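Local atomic coordinates of nucleoporin nup120 (Schizosaccharomyces pombe, PDB entry 4GQ2), a protein that serves as a structural component of the nuclear pore complex, whose nucleoporins can also act as docking partners for transiently associated nuclear transport factors. Residues I841-K846 and F863-L868. Residues are numbered along the deposited sequence; the frame is centred on the assembly and turned at random.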
loop_
_atom_site.group_PDB
_atom_site.type_symbol
_atom_site.label_atom_id
_atom_site.label_comp_id
_atom_site.label_asym_id
_atom_site.label_seq_id
_atom_site.Cartn_x
_atom_site.Cartn_y
_atom_site.Cartn_z
ATOM N N ILE A 841 -21.714 15.487 3.317
ATOM C CA ILE A 841 -21.237 14.330 4.100
ATOM C C ILE A 841 -19.708 14.177 4.007
ATOM O O ILE A 841 -19.047 13.886 5.005
ATOM C CB ILE A 841 -21.952 13.019 3.684
ATOM C CG1 ILE A 841 -23.454 13.128 3.969
ATOM C CG2 ILE A 841 -21.377 11.806 4.419
ATOM C CD1 ILE A 841 -24.284 12.034 3.337
ATOM N N ALA A 842 -19.162 14.394 2.810
ATOM C CA ALA A 842 -17.731 14.281 2.568
ATOM C C ALA A 842 -16.972 15.334 3.352
ATOM O O ALA A 842 -16.007 15.023 4.056
ATOM C CB ALA A 842 -17.430 14.401 1.076
ATOM N N VAL A 843 -17.432 16.574 3.235
ATOM C CA VAL A 843 -16.812 17.706 3.905
ATOM C C VAL A 843 -16.879 17.541 5.431
ATOM O O VAL A 843 -15.894 17.785 6.137
ATOM C CB VAL A 843 -17.420 19.046 3.424
ATOM C CG1 VAL A 843 -16.707 20.233 4.069
ATOM C CG2 VAL A 843 -17.318 19.156 1.901
ATOM N N TYR A 844 -18.028 17.083 5.924
ATOM C CA TYR A 844 -18.208 16.788 7.338
ATOM C C TYR A 844 -17.198 15.730 7.773
ATOM O O TYR A 844 -16.595 15.825 8.852
ATOM C CB TYR A 844 -19.647 16.315 7.605
ATOM C CG TYR A 844 -19.882 15.811 9.011
ATOM C CD1 TYR A 844 -19.989 16.698 10.080
ATOM C CD2 TYR A 844 -19.995 14.444 9.278
ATOM C CE1 TYR A 844 -20.206 16.243 11.373
ATOM C CE2 TYR A 844 -20.206 13.982 10.575
ATOM C CZ TYR A 844 -20.310 14.892 11.614
ATOM O OH TYR A 844 -20.504 14.455 12.902
ATOM N N LEU A 845 -16.997 14.731 6.925
ATOM C CA LEU A 845 -16.033 13.674 7.228
ATOM C C LEU A 845 -14.587 14.192 7.172
ATOM O O LEU A 845 -13.764 13.794 7.995
ATOM C CB LEU A 845 -16.245 12.456 6.323
ATOM C CG LEU A 845 -15.335 11.233 6.470
ATOM C CD1 LEU A 845 -15.524 10.504 7.800
ATOM C CD2 LEU A 845 -15.595 10.308 5.290
ATOM N N LYS A 846 -14.284 15.080 6.222
ATOM C CA LYS A 846 -12.988 15.777 6.212
ATOM C C LYS A 846 -12.745 16.428 7.575
ATOM O O LYS A 846 -11.661 16.320 8.139
ATOM C CB LYS A 846 -12.937 16.848 5.121
ATOM C CG LYS A 846 -12.942 16.309 3.701
ATOM C CD LYS A 846 -12.705 17.405 2.670
ATOM C CE LYS A 846 -11.298 17.975 2.762
ATOM N NZ LYS A 846 -10.949 18.789 1.564
ATOM N N PHE A 863 -16.058 22.307 9.027
ATOM C CA PHE A 863 -17.340 22.349 9.732
ATOM C C PHE A 863 -18.221 23.538 9.321
ATOM O O PHE A 863 -19.439 23.413 9.263
ATOM C CB PHE A 863 -17.124 22.398 11.250
ATOM C CG PHE A 863 -16.815 21.066 11.882
ATOM C CD1 PHE A 863 -17.475 19.906 11.480
ATOM C CD2 PHE A 863 -15.883 20.977 12.912
ATOM C CE1 PHE A 863 -17.191 18.680 12.075
ATOM C CE2 PHE A 863 -15.595 19.759 13.513
ATOM C CZ PHE A 863 -16.249 18.606 13.093
ATOM N N LYS A 864 -17.604 24.684 9.050
ATOM C CA LYS A 864 -18.347 25.908 8.722
ATOM C C LYS A 864 -18.613 26.103 7.230
ATOM O O LYS A 864 -19.336 27.023 6.852
ATOM C CB LYS A 864 -17.619 27.141 9.247
ATOM C CG LYS A 864 -17.468 27.214 10.757
ATOM C CD LYS A 864 -16.846 28.548 11.163
ATOM C CE LYS A 864 -16.685 28.648 12.671
ATOM N NZ LYS A 864 -16.106 29.966 13.063
ATOM N N THR A 865 -18.031 25.260 6.384
ATOM C CA THR A 865 -18.287 25.352 4.947
ATOM C C THR A 865 -19.226 24.239 4.495
ATOM O O THR A 865 -19.400 24.009 3.302
ATOM C CB THR A 865 -16.988 25.325 4.114
ATOM O OG1 THR A 865 -16.276 24.118 4.391
ATOM C CG2 THR A 865 -16.092 26.522 4.455
ATOM N N THR A 866 -19.824 23.545 5.460
ATOM C CA THR A 866 -20.800 22.495 5.172
ATOM C C THR A 866 -21.917 22.479 6.207
ATOM O O THR A 866 -21.854 23.183 7.216
ATOM C CB THR A 866 -20.156 21.092 5.100
ATOM O OG1 THR A 866 -21.116 20.155 4.598
ATOM C CG2 THR A 866 -19.691 20.616 6.473
ATOM N N SER A 867 -22.932 21.663 5.942
ATOM C CA SER A 867 -24.063 21.488 6.838
ATOM C C SER A 867 -24.633 20.090 6.651
ATOM O O SER A 867 -24.629 19.561 5.543
ATOM C CB SER A 867 -25.141 22.529 6.532
ATOM O OG SER A 867 -26.237 22.395 7.417
ATOM N N LEU A 868 -25.119 19.501 7.738
ATOM C CA LEU A 868 -25.803 18.212 7.697
ATOM C C LEU A 868 -27.342 18.356 7.620
ATOM O O LEU A 868 -28.082 17.394 7.827
ATOM C CB LEU A 868 -25.395 17.380 8.915
ATOM C CG LEU A 868 -24.376 16.235 8.784
ATOM C CD1 LEU A 868 -23.491 16.310 7.550
ATOM C CD2 LEU A 868 -23.534 16.112 10.039
#
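With its CG anti to the backbone N (chi1 172°), Y844 swings its ring out from helix 840-852 to lie between F863 and L868. The L868 side chain, whose first torsion is off the staggered positions at -103°, runs at about a right angle to that of Y844 and lays a methyl on its ring: CD2 of L868 stands 3.5 Å from the centroid of the Y844 ring, a CH-pi contact over the face. CD1 of L868 lies 3.8 Å from CB of Y844, and the leucine fork thus spans the root of the tyrosine as well as its ring. F863 approaches obliquely and offers its rim, CE1 of F863 lying 3.9 Å from CE1 of Y844, which sits near the plane of the phenylalanine ring. Within the HEAT-repeat region of nup120, 841-846 lies on helix 840-852, while 863-868 takes in the end of helix 856-864 and the loop that follows, which runs back across the start of the first. Were Y844 replaced by an alanine, the CD2 methyl of L868 would be likely to lose the aromatic face beneath it, and the F863 edge its neighbour on helix 840-852. One residue earlier on the helix, V843 lies alongside T866, the two pointing opposite ways, with CG1 of V843 packing 3.7 Å from CB of T866. CG2 of T866 also comes to 3.9 Å from the backbone N of Y844, while the hydroxyl hydrogen-bonds to the carbonyl of P840, tying the loop to the beginning of helix 840-852. No hydrogen bond joins the two segments themselves. Beyond them, L903 and L907 of helix 895-909 touch F863, and Y899 packs on T866 and L868 while its OH hydrogen-bonds to the carbonyl of F863.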